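Local coordinates for CofB (Escherichia coli, PDB 5AX6), which serves as the homotrimeric minor pilin of the CFA/III type IVb pilus and probably helps to start pilus assembly, at residues S82-F87 with C110-I115; R89-S94 with N100-K105; K245-I250 with G256-A261; L270-G273 with S278-P281. All blocks are in the same frame, centred on the assembly; numbering follows the deposited sequence.

Interaction 1 of 4, residues S82-F87 with C110-I115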
loop_
_atom_site.group_PDB
_atom_site.type_symbol
_atom_site.label_atom_id
_atom_site.label_comp_id
_atom_site.label_asym_id
_atom_site.label_seq_id
_atom_site.Cartn_x
_atom_site.Cartn_y
_atom_site.Cartn_z
ATOM N N SER A 82 -30.335 14.676 34.526
ATOM C CA SER A 82 -28.887 14.693 34.710
ATOM C C SER A 82 -28.236 13.678 33.788
ATOM O O SER A 82 -27.011 13.501 33.784
ATOM C CB SER A 82 -28.531 14.390 36.165
ATOM O OG SER A 82 -29.214 15.268 37.043
ATOM N N THR A 83 -29.074 13.043 32.980
ATOM C CA THR A 83 -28.679 11.877 32.199
ATOM C C THR A 83 -27.458 12.100 31.320
ATOM O O THR A 83 -26.671 11.176 31.116
ATOM C CB THR A 83 -29.847 11.415 31.322
ATOM O OG1 THR A 83 -30.934 11.058 32.185
ATOM C CG2 THR A 83 -29.442 10.186 30.502
ATOM N N ARG A 84 -27.277 13.318 30.810
ATOM C CA ARG A 84 -26.169 13.548 29.887
ATOM C C ARG A 84 -24.809 13.267 30.519
ATOM O O ARG A 84 -23.874 12.847 29.827
ATOM C CB ARG A 84 -26.197 14.983 29.332
ATOM C CG ARG A 84 -25.337 15.117 28.076
ATOM C CD ARG A 84 -25.319 16.534 27.480
ATOM N NE ARG A 84 -24.611 16.542 26.197
ATOM C CZ ARG A 84 -25.189 16.308 25.027
ATOM N NH1 ARG A 84 -26.494 16.067 24.971
ATOM N NH2 ARG A 84 -24.467 16.318 23.915
ATOM N N ILE A 85 -24.683 13.475 31.825
ATOM C CA ILE A 85 -23.380 13.290 32.464
ATOM C C ILE A 85 -22.881 11.852 32.379
ATOM O O ILE A 85 -21.679 11.616 32.356
ATOM C CB ILE A 85 -23.393 13.734 33.945
ATOM C CG1 ILE A 85 -24.123 12.722 34.820
ATOM C CG2 ILE A 85 -24.003 15.142 34.079
ATOM C CD1 ILE A 85 -23.946 12.971 36.305
ATOM N N PHE A 86 -23.791 10.889 32.287
ATOM C CA PHE A 86 -23.364 9.489 32.230
ATOM C C PHE A 86 -22.910 9.042 30.838
ATOM O O PHE A 86 -22.307 7.978 30.688
ATOM C CB PHE A 86 -24.505 8.600 32.740
ATOM C CG PHE A 86 -24.920 8.949 34.137
ATOM C CD1 PHE A 86 -24.179 8.497 35.215
ATOM C CD2 PHE A 86 -26.007 9.791 34.374
ATOM C CE1 PHE A 86 -24.533 8.837 36.511
ATOM C CE2 PHE A 86 -26.362 10.129 35.680
ATOM C CZ PHE A 86 -25.621 9.657 36.738
ATOM N N PHE A 87 -23.190 9.857 29.829
ATOM C CA PHE A 87 -22.792 9.542 28.462
ATOM C C PHE A 87 -21.759 10.524 27.932
ATOM O O PHE A 87 -21.483 10.561 26.729
ATOM C CB PHE A 87 -24.012 9.527 27.555
ATOM C CG PHE A 87 -24.988 8.465 27.929
ATOM C CD1 PHE A 87 -24.808 7.164 27.480
ATOM C CD2 PHE A 87 -26.055 8.752 28.768
ATOM C CE1 PHE A 87 -25.690 6.162 27.844
ATOM C CE2 PHE A 87 -26.949 7.763 29.140
ATOM C CZ PHE A 87 -26.765 6.456 28.678
ATOM N N CYS A 110 -19.712 17.419 25.330
ATOM C CA CYS A 110 -19.970 17.733 26.726
ATOM C C CYS A 110 -21.207 18.596 26.871
ATOM O O CYS A 110 -22.089 18.333 27.692
ATOM C CB CYS A 110 -18.765 18.460 27.331
ATOM S SG CYS A 110 -17.299 17.408 27.397
ATOM N N GLU A 111 -21.259 19.635 26.054
ATOM C CA GLU A 111 -22.373 20.560 26.081
ATOM C C GLU A 111 -23.363 20.161 25.002
ATOM O O GLU A 111 -22.974 19.965 23.854
ATOM C CB GLU A 111 -21.854 21.986 25.866
ATOM C CG GLU A 111 -22.907 23.062 25.881
ATOM C CD GLU A 111 -22.283 24.448 25.761
ATOM O OE1 GLU A 111 -21.036 24.550 25.843
ATOM O OE2 GLU A 111 -23.046 25.419 25.592
ATOM N N GLU A 112 -24.636 20.022 25.361
ATOM C CA GLU A 112 -25.644 19.763 24.342
ATOM C C GLU A 112 -25.595 20.866 23.304
ATOM O O GLU A 112 -25.476 22.036 23.663
ATOM C CB GLU A 112 -27.042 19.679 24.954
ATOM C CG GLU A 112 -28.137 19.353 23.925
ATOM C CD GLU A 112 -29.534 19.395 24.519
ATOM O OE1 GLU A 112 -30.107 18.309 24.782
ATOM O OE2 GLU A 112 -30.055 20.517 24.725
ATOM N N PRO A 113 -25.659 20.495 22.015
ATOM C CA PRO A 113 -25.718 21.453 20.905
ATOM C C PRO A 113 -26.707 22.586 21.179
ATOM O O PRO A 113 -27.874 22.343 21.488
ATOM C CB PRO A 113 -26.169 20.588 19.730
ATOM C CG PRO A 113 -25.521 19.254 20.017
ATOM C CD PRO A 113 -25.567 19.102 21.535
ATOM N N ALA A 114 -26.208 23.815 21.079
ATOM C CA ALA A 114 -26.960 25.013 21.440
ATOM C C ALA A 114 -28.327 25.092 20.771
ATOM O O ALA A 114 -29.313 25.469 21.403
ATOM C CB ALA A 114 -26.140 26.258 21.095
ATOM N N ILE A 115 -28.381 24.724 19.498
ATOM C CA ILE A 115 -29.612 24.832 18.722
ATOM C C ILE A 115 -30.736 24.002 19.352
ATOM O O ILE A 115 -31.914 24.339 19.231
ATOM C CB ILE A 115 -29.375 24.398 17.248
ATOM C CG1 ILE A 115 -30.525 24.852 16.342
ATOM C CG2 ILE A 115 -29.128 22.901 17.139
ATOM C CD1 ILE A 115 -30.438 26.299 15.928
HETATM O O HOH W 1 -28.749 16.711 26.673
#
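NH1 of Arg84 reaches a bridging water 2.9 Å away, and that water donates a hydrogen bond to OE1 of Glu112, 2.8 Å off. The same NH1 makes a salt bridge to Glu17 on helix 4-25, the long N-terminal helix of the pilin domain, so two acidic residues gather at one end of the guanidinium. Both segments lie in the long loop of that domain between strand 75-76 and strand 121-130, packed against the helix, and Cys110 is bonded to Cys92. Arg84 crosses between them because its side chain runs straight out from CG to NE, with CG anti to the backbone N (chi1 -163°). Its flat end then lies against the backbone of Glu112, whose CA sits over the centre of one guanidinium face, 3.6 Å from CZ. OE1 of Glu112, 4.3 Å from NH1 of Arg84, lies well out of the guanidinium plane and no N-H points at it, so it acts on the arginine only as a nearby charge and through the water. Arginine suits the place because it offers N-H groups along its whole edge. NH2 bonds to the carbonyl of Pro109 and packs 3.8 Å from CD of Pro113. Nearer the stem, NE gives a weak, bent bond to the carbonyl O of Cys110, 3.4 Å long with 133° at the hydrogen.

Interaction 2 of 4, residues R89-S94 with N100-K105; sequences RKYCIS and NYEFSK. With ACT (acetate ion), chain B.
In the long pilin-domain loop before strand 121-130, the backbones of 89-94 and 100-105 meet at one point, where Lys90 N bonds Tyr101 O at 2.9 Å; a tight turn follows as Cys92 N returns to Arg89 O. Glu102 bends at chi2 (62°), bringing its carboxylate over the turn so that each oxygen finds its own donor. OE1 accepts Tyr91 N at 2.9 Å, on its syn side and somewhat out of the carboxylate plane. OE2 uses its syn lone pair for NH1 of Arg89, a salt bridge of 2.8 Å that lies in the guanidinium plane although the two flat groups stand nearly perpendicular. OE1 also lies at the edge of the Tyr91 ring, 3.3 Å from CD2, while CG of Lys90 covers one ring face. Arg89 bends at chi3 (-59°), and its CD rests 3.3 Å from the carbonyl O of Phe103. With an alanine in place of Glu102, Tyr91 N and Arg89 NH1 would probably lose the carboxylate whose two oxygens serve them, with one tie fewer between turn and second segment. The Phe103 ring meets that of Phe24 on helix 4-25, and Tyr101 OH bonds weakly to an acetate, probably from the crystallisation liquor. The Glu102 carboxylate thus ties the Cys92 turn to the second segment, while its grip on NH1 and that of Asp106 on NE probably fix the guanidinium's rotation.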
loop_
_atom_site.group_PDB
_atom_site.type_symbol
_atom_site.label_atom_id
_atom_site.label_comp_id
_atom_site.label_asym_id
_atom_site.label_seq_id
_atom_site.Cartn_x
_atom_site.Cartn_y
_atom_site.Cartn_z
ATOM N N ARG A 89 -17.776 12.595 29.008
ATOM C CA ARG A 89 -16.572 12.396 29.818
ATOM C C ARG A 89 -16.699 12.969 31.222
ATOM O O ARG A 89 -17.257 14.049 31.416
ATOM C CB ARG A 89 -15.358 13.024 29.138
ATOM C CG ARG A 89 -14.961 12.373 27.820
ATOM C CD ARG A 89 -13.719 13.051 27.233
ATOM N NE ARG A 89 -13.934 14.482 26.993
ATOM C CZ ARG A 89 -13.408 15.463 27.727
ATOM N NH1 ARG A 89 -12.627 15.182 28.762
ATOM N NH2 ARG A 89 -13.670 16.734 27.427
ATOM N N LYS A 90 -16.156 12.247 32.192
ATOM C CA LYS A 90 -16.066 12.749 33.557
ATOM C C LYS A 90 -15.394 14.131 33.597
ATOM O O LYS A 90 -15.832 15.019 34.323
ATOM C CB LYS A 90 -15.294 11.769 34.428
ATOM C CG LYS A 90 -15.036 12.232 35.861
ATOM C CD LYS A 90 -14.303 11.158 36.652
ATOM C CE LYS A 90 -14.170 11.519 38.132
ATOM N NZ LYS A 90 -15.485 11.497 38.846
ATOM N N TYR A 91 -14.348 14.317 32.796
ATOM C CA TYR A 91 -13.607 15.574 32.841
ATOM C C TYR A 91 -14.027 16.535 31.748
ATOM O O TYR A 91 -13.217 17.312 31.246
ATOM C CB TYR A 91 -12.097 15.298 32.800
ATOM C CG TYR A 91 -11.693 14.627 34.084
ATOM C CD1 TYR A 91 -11.707 15.335 35.283
ATOM C CD2 TYR A 91 -11.377 13.271 34.123
ATOM C CE1 TYR A 91 -11.381 14.724 36.486
ATOM C CE2 TYR A 91 -11.046 12.648 35.323
ATOM C CZ TYR A 91 -11.045 13.383 36.496
ATOM O OH TYR A 91 -10.724 12.781 37.685
ATOM N N CYS A 92 -15.306 16.470 31.385
ATOM C CA CYS A 92 -15.949 17.554 30.653
ATOM C C CYS A 92 -15.756 18.881 31.397
ATOM O O CYS A 92 -15.766 19.949 30.785
ATOM C CB CYS A 92 -17.435 17.277 30.472
ATOM S SG CYS A 92 -17.778 16.257 28.998
ATOM N N ILE A 93 -15.616 18.803 32.719
ATOM C CA ILE A 93 -15.144 19.952 33.509
ATOM C C ILE A 93 -13.871 19.542 34.239
ATOM O O ILE A 93 -13.640 18.358 34.466
ATOM C CB ILE A 93 -16.211 20.468 34.518
ATOM C CG1 ILE A 93 -16.656 19.354 35.477
ATOM C CG2 ILE A 93 -17.383 21.080 33.764
ATOM C CD1 ILE A 93 -17.823 19.740 36.413
ATOM N N SER A 94 -13.038 20.518 34.592
ATOM C CA SER A 94 -11.707 20.241 35.101
ATOM C C SER A 94 -11.737 19.420 36.390
ATOM O O SER A 94 -10.941 18.501 36.577
ATOM C CB SER A 94 -10.954 21.566 35.327
ATOM O OG SER A 94 -9.706 21.325 35.944
ATOM N N ASN A 100 -18.565 8.596 36.113
ATOM C CA ASN A 100 -17.447 7.803 36.609
ATOM C C ASN A 100 -16.438 7.405 35.540
ATOM O O ASN A 100 -15.441 6.752 35.846
ATOM C CB ASN A 100 -17.973 6.546 37.303
ATOM C CG ASN A 100 -18.523 6.834 38.683
ATOM O OD1 ASN A 100 -18.087 7.775 39.351
ATOM N ND2 ASN A 100 -19.484 6.028 39.119
ATOM N N TYR A 101 -16.688 7.807 34.296
ATOM C CA TYR A 101 -15.870 7.351 33.185
ATOM C C TYR A 101 -15.281 8.473 32.355
ATOM O O TYR A 101 -15.994 9.336 31.813
ATOM C CB TYR A 101 -16.692 6.414 32.284
ATOM C CG TYR A 101 -17.246 5.264 33.072
ATOM C CD1 TYR A 101 -16.456 4.161 33.364
ATOM C CD2 TYR A 101 -18.534 5.302 33.566
ATOM C CE1 TYR A 101 -16.946 3.118 34.106
ATOM C CE2 TYR A 101 -19.038 4.265 34.317
ATOM C CZ TYR A 101 -18.238 3.177 34.581
ATOM O OH TYR A 101 -18.731 2.145 35.326
ATOM N N GLU A 102 -13.960 8.454 32.246
ATOM C CA GLU A 102 -13.284 9.326 31.318
ATOM C C GLU A 102 -13.127 8.611 29.988
ATOM O O GLU A 102 -12.082 8.013 29.731
ATOM C CB GLU A 102 -11.913 9.752 31.859
ATOM C CG GLU A 102 -11.162 10.708 30.936
ATOM C CD GLU A 102 -11.892 12.032 30.719
ATOM O OE1 GLU A 102 -12.894 12.288 31.415
ATOM O OE2 GLU A 102 -11.464 12.823 29.852
ATOM N N PHE A 103 -14.165 8.652 29.152
ATOM C CA PHE A 103 -14.071 8.089 27.806
ATOM C C PHE A 103 -12.899 8.698 27.037
ATOM O O PHE A 103 -12.619 9.888 27.165
ATOM C CB PHE A 103 -15.387 8.297 27.055
ATOM C CG PHE A 103 -16.592 7.855 27.841
ATOM C CD1 PHE A 103 -16.739 6.528 28.204
ATOM C CD2 PHE A 103 -17.560 8.766 28.233
ATOM C CE1 PHE A 103 -17.837 6.109 28.934
ATOM C CE2 PHE A 103 -18.663 8.351 28.963
ATOM C CZ PHE A 103 -18.798 7.035 29.321
ATOM N N SER A 104 -12.199 7.886 26.246
ATOM C CA SER A 104 -11.014 8.383 25.536
ATOM C C SER A 104 -11.395 9.313 24.403
ATOM O O SER A 104 -10.580 10.111 23.959
ATOM C CB SER A 104 -10.163 7.230 24.987
ATOM O OG SER A 104 -10.890 6.470 24.042
ATOM N N LYS A 105 -12.640 9.203 23.949
ATOM C CA LYS A 105 -13.182 10.038 22.885
ATOM C C LYS A 105 -14.556 10.537 23.305
ATOM O O LYS A 105 -15.194 9.911 24.139
ATOM C CB LYS A 105 -13.300 9.228 21.598
ATOM C CG LYS A 105 -14.305 8.066 21.759
ATOM C CD LYS A 105 -14.429 7.202 20.505
ATOM C CE LYS A 105 -15.172 5.888 20.794
ATOM N NZ LYS A 105 -14.998 4.919 19.667
HETATM C C ACT B . -21.980 2.312 37.166
HETATM O O ACT B . -21.658 1.198 36.689
HETATM O OXT ACT B . -23.213 2.514 37.377
HETATM C CH3 ACT B . -20.918 3.328 37.468
#

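Interaction 3 of 4, residues K245-I250 with G256-A261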
loop_
_atom_site.group_PDB
_atom_site.type_symbol
_atom_site.label_atom_id
_atom_site.label_comp_id
_atom_site.label_asym_id
_atom_site.label_seq_id
_atom_site.Cartn_x
_atom_site.Cartn_y
_atom_site.Cartn_z
ATOM N N LYS A 245 -10.885 3.057 10.266
ATOM C CA LYS A 245 -9.481 2.681 10.199
ATOM C C LYS A 245 -9.417 1.168 10.181
ATOM O O LYS A 245 -10.410 0.510 10.452
ATOM C CB LYS A 245 -8.681 3.238 11.389
ATOM C CG LYS A 245 -9.042 2.616 12.743
ATOM C CD LYS A 245 -8.223 3.236 13.880
ATOM C CE LYS A 245 -8.506 2.554 15.213
ATOM N NZ LYS A 245 -7.694 3.127 16.332
ATOM N N LEU A 246 -8.247 0.616 9.878
ATOM C CA LEU A 246 -8.035 -0.807 10.058
ATOM C C LEU A 246 -6.612 -1.023 10.531
ATOM O O LEU A 246 -5.660 -0.553 9.884
ATOM C CB LEU A 246 -8.319 -1.577 8.761
ATOM C CG LEU A 246 -8.096 -3.085 8.877
ATOM C CD1 LEU A 246 -8.910 -3.709 10.039
ATOM C CD2 LEU A 246 -8.413 -3.778 7.555
ATOM N N CYS A 247 -6.474 -1.704 11.663
ATOM C CA CYS A 247 -5.164 -2.016 12.245
ATOM C C CYS A 247 -4.944 -3.519 12.263
ATOM O O CYS A 247 -5.901 -4.290 12.340
ATOM C CB CYS A 247 -5.052 -1.450 13.667
ATOM S SG CYS A 247 -5.390 0.326 13.769
ATOM N N TRP A 248 -3.683 -3.938 12.200
ATOM C CA TRP A 248 -3.351 -5.357 12.103
ATOM C C TRP A 248 -2.824 -5.871 13.449
ATOM O O TRP A 248 -2.333 -5.094 14.261
ATOM C CB TRP A 248 -2.326 -5.596 10.978
ATOM C CG TRP A 248 -2.981 -5.835 9.628
ATOM C CD1 TRP A 248 -3.186 -7.049 9.016
ATOM C CD2 TRP A 248 -3.565 -4.848 8.759
ATOM N NE1 TRP A 248 -3.842 -6.873 7.825
ATOM C CE2 TRP A 248 -4.074 -5.531 7.635
ATOM C CE3 TRP A 248 -3.687 -3.450 8.815
ATOM C CZ2 TRP A 248 -4.716 -4.869 6.576
ATOM C CZ3 TRP A 248 -4.322 -2.790 7.755
ATOM C CH2 TRP A 248 -4.819 -3.499 6.650
ATOM N N ASN A 249 -2.956 -7.173 13.686
ATOM C CA ASN A 249 -2.503 -7.780 14.938
ATOM C C ASN A 249 -1.085 -8.324 14.853
ATOM O O ASN A 249 -0.625 -8.710 13.785
ATOM C CB ASN A 249 -3.407 -8.949 15.347
ATOM C CG ASN A 249 -4.817 -8.529 15.706
ATOM O OD1 ASN A 249 -5.053 -7.456 16.276
ATOM N ND2 ASN A 249 -5.768 -9.412 15.414
ATOM N N ILE A 250 -0.428 -8.380 16.007
ATOM C CA ILE A 250 0.813 -9.127 16.211
ATOM C C ILE A 250 0.680 -9.909 17.519
ATOM O O ILE A 250 0.356 -9.315 18.546
ATOM C CB ILE A 250 2.039 -8.208 16.322
ATOM C CG1 ILE A 250 2.142 -7.284 15.111
ATOM C CG2 ILE A 250 3.313 -9.034 16.499
ATOM C CD1 ILE A 250 3.209 -6.217 15.269
ATOM N N GLY A 256 -0.095 -3.928 15.459
ATOM C CA GLY A 256 0.494 -3.700 14.151
ATOM C C GLY A 256 0.054 -2.371 13.567
ATOM O O GLY A 256 -0.677 -1.621 14.209
ATOM N N PRO A 257 0.494 -2.083 12.335
ATOM C CA PRO A 257 0.252 -0.804 11.651
ATOM C C PRO A 257 -1.222 -0.566 11.389
ATOM O O PRO A 257 -2.011 -1.519 11.395
ATOM C CB PRO A 257 1.013 -0.953 10.330
ATOM C CG PRO A 257 1.974 -2.084 10.552
ATOM C CD PRO A 257 1.297 -3.005 11.513
ATOM N N CYS A 258 -1.574 0.695 11.157
ATOM C CA CYS A 258 -2.954 1.083 10.863
ATOM C C CYS A 258 -3.031 1.831 9.550
ATOM O O CYS A 258 -2.122 2.586 9.216
ATOM C CB CYS A 258 -3.519 1.962 11.974
ATOM S SG CYS A 258 -3.520 1.160 13.575
ATOM N N LEU A 259 -4.120 1.606 8.822
ATOM C CA LEU A 259 -4.473 2.380 7.641
ATOM C C LEU A 259 -5.748 3.190 7.886
ATOM O O LEU A 259 -6.736 2.652 8.382
ATOM C CB LEU A 259 -4.689 1.463 6.437
ATOM C CG LEU A 259 -3.488 0.804 5.783
ATOM C CD1 LEU A 259 -3.990 -0.205 4.743
ATOM C CD2 LEU A 259 -2.594 1.872 5.131
ATOM N N ALA A 260 -5.729 4.464 7.508
ATOM C CA ALA A 260 -6.910 5.318 7.589
ATOM C C ALA A 260 -6.842 6.368 6.495
ATOM O O ALA A 260 -5.755 6.709 6.029
ATOM C CB ALA A 260 -7.012 5.978 8.951
ATOM N N ALA A 261 -7.998 6.889 6.094
ATOM C CA ALA A 261 -8.048 7.915 5.057
ATOM C C ALA A 261 -7.741 9.292 5.642
ATOM O O ALA A 261 -8.119 9.573 6.769
ATOM C CB ALA A 261 -9.407 7.927 4.401
#
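The two sulfurs of Cys247 and Cys258 join across an antiparallel beta hairpin, strands 246-247 and 258-261 of the beta-repeat domain. These cysteines form a non-hydrogen-bonded pair, and their side chains leave the same face of the sheet. In each, SG lies anti to the carbonyl carbon (chi1 -55° in Cys247 and -59° in Cys258), which turns both sulfurs inward until they meet at 2.1 Å. The CA atoms stand only 4.0 Å apart, a short spacing that a disulfide at a non-hydrogen-bonded pair can span. Leu246 and Leu259, the neighbouring hydrogen-bonded pair, project from the opposite face and are joined by two backbone bonds, Leu246 N to Leu259 O and Leu259 N to Leu246 O, both 2.9 Å. Trp248 lies on that side too. Its indole takes CG of Leu246 over one face, offset toward the rim, while CD1 of Leu259 approaches its far benzo end obliquely, 3.9 Å from CH2. A broad flat ring suits this place because it spans both leucines and still presents NE1 to the neighbouring subunit, where it bonds to Leu259 O of the second subunit. The same pairing recurs in turn with the third subunit, and Leu246 packs on its copy there, so the hairpin helps to build the trimer core. At the turn end, Gly256 fits where the chains crowd: a side chain would collide with Trp248 O. CD1 of Ile250 comes to 3.9 Å from CA of Gly256. Gly256 N closes the turn with a bond of 2.8 Å to Trp248 O, bent to 136° at the hydrogen.

Interaction 4 of 4, residues L270-G273 with S278-P281; sequences LTKG and SNEP
Leu270 and Pro281 meet through carbon alone, with CG of the leucine 4.0 Å from CB of the proline. The two side chains run past each other in opposite directions. CG of Leu270 stands anti to the backbone N (chi1 178°), and CD2 reaches along the proline toward its carbonyl carbon. Both are buried, and a compact ring beside a branched chain fills the space between the two backbones without asking for a polar partner. A second meeting lies beyond it, where Lys272 crosses Asn279 at about a right angle. CD of the lysine comes within 3.4 Å of OD1 of Asn279, so that the aliphatic stem rather than the ammonium lies against the amide. The stem leaves the backbone in the crowded position between N and carbonyl carbon (chi1 70°), and this turns it toward Asn279. One water ties the same pair, accepting from Lys272 N at 2.9 Å and donating to Asn279 OD1 at 2.8 Å. Asparagine is well chosen because its other end, ND2, gives a hydrogen bond to Leu287 O of the third subunit. A leucine at Asn279 is likely to leave that carbonyl without its donor and the bridging water without its acceptor. Farther out, Ser278 O and Glu280 N both bond to Asn266 of the second subunit, and Leu270 pairs in a parallel ladder with a strand of the third. This is the pattern of an intertwined trimeric beta domain, in which a strand end and its following loop are completed by neighbouring chains.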
loop_
_atom_site.group_PDB
_atom_site.type_symbol
_atom_site.label_atom_id
_atom_site.label_comp_id
_atom_site.label_asym_id
_atom_site.label_seq_id
_atom_site.Cartn_x
_atom_site.Cartn_y
_atom_site.Cartn_z
ATOM N N LEU A 270 -0.683 5.225 6.166
ATOM C CA LEU A 270 -0.124 4.184 7.009
ATOM C C LEU A 270 0.609 4.800 8.195
ATOM O O LEU A 270 1.464 5.666 8.008
ATOM C CB LEU A 270 0.842 3.320 6.196
ATOM C CG LEU A 270 1.567 2.204 6.947
ATOM C CD1 LEU A 270 0.581 1.117 7.330
ATOM C CD2 LEU A 270 2.724 1.638 6.108
ATOM N N THR A 271 0.279 4.356 9.406
ATOM C CA THR A 271 0.977 4.813 10.620
ATOM C C THR A 271 1.415 3.614 11.453
ATOM O O THR A 271 0.883 2.502 11.299
ATOM C CB THR A 271 0.097 5.745 11.490
ATOM O OG1 THR A 271 -1.185 5.133 11.721
ATOM C CG2 THR A 271 -0.113 7.074 10.802
ATOM N N LYS A 272 2.373 3.834 12.347
ATOM C CA LYS A 272 2.964 2.738 13.113
ATOM C C LYS A 272 1.965 2.128 14.092
ATOM O O LYS A 272 1.000 2.772 14.493
ATOM C CB LYS A 272 4.197 3.211 13.884
ATOM C CG LYS A 272 3.859 4.144 15.036
ATOM C CD LYS A 272 5.075 4.371 15.914
ATOM C CE LYS A 272 4.748 5.298 17.065
ATOM N NZ LYS A 272 3.697 4.715 17.937
ATOM N N GLY A 273 2.209 0.878 14.468
ATOM C CA GLY A 273 1.371 0.208 15.442
ATOM C C GLY A 273 1.896 0.446 16.843
ATOM O O GLY A 273 3.042 0.871 17.024
ATOM N N SER A 278 10.281 1.429 17.208
ATOM C CA SER A 278 10.699 2.571 16.417
ATOM C C SER A 278 9.483 3.095 15.647
ATOM O O SER A 278 8.475 2.404 15.541
ATOM C CB SER A 278 11.833 2.172 15.469
ATOM O OG SER A 278 12.464 3.311 14.920
ATOM N N ASN A 279 9.561 4.320 15.138
ATOM C CA ASN A 279 8.460 4.893 14.369
ATOM C C ASN A 279 8.853 4.953 12.903
ATOM O O ASN A 279 9.288 5.993 12.417
ATOM C CB ASN A 279 8.098 6.285 14.909
ATOM C CG ASN A 279 6.910 6.916 14.197
ATOM O OD1 ASN A 279 6.268 6.301 13.340
ATOM N ND2 ASN A 279 6.605 8.155 14.567
ATOM N N GLU A 280 8.732 3.823 12.209
ATOM C CA GLU A 280 9.160 3.737 10.810
ATOM C C GLU A 280 8.188 2.857 10.029
ATOM O O GLU A 280 8.497 1.715 9.694
ATOM C CB GLU A 280 10.599 3.199 10.710
ATOM C CG GLU A 280 11.654 4.169 11.258
ATOM C CD GLU A 280 13.098 3.672 11.118
ATOM O OE1 GLU A 280 13.321 2.473 10.825
ATOM O OE2 GLU A 280 14.017 4.501 11.295
ATOM N N PRO A 281 6.997 3.395 9.744
ATOM C CA PRO A 281 5.955 2.571 9.120
ATOM C C PRO A 281 6.383 2.138 7.733
ATOM O O PRO A 281 7.016 2.911 7.011
ATOM C CB PRO A 281 4.747 3.509 9.065
ATOM C CG PRO A 281 5.338 4.883 9.074
ATOM C CD PRO A 281 6.557 4.783 9.950
HETATM O O HOH W 2 3.624 6.476 12.394
#

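Interactions 1 and 2 share the pilin domain and interactions 3 and 4 the beta-repeat domain. Along the chain, interaction 2 is nested inside the loop that interaction 1 closes; their centres lie 12 Å apart and the disulfide between Cys92 and Cys110 joins them. Interactions 3 and 4 follow one another in sequence, centres 10 Å apart, and meet where Cys258 O and Thr271 N approach to 3.0 Å as neighbouring strands of one sheet. The two pairs are separate: nearest atoms of interactions 2 and 3 are about 8 Å apart, those of 1 and 4 about 26 Å. Interactions 3 and 4 both touch the third subunit, whereas no other chain touches interaction 1.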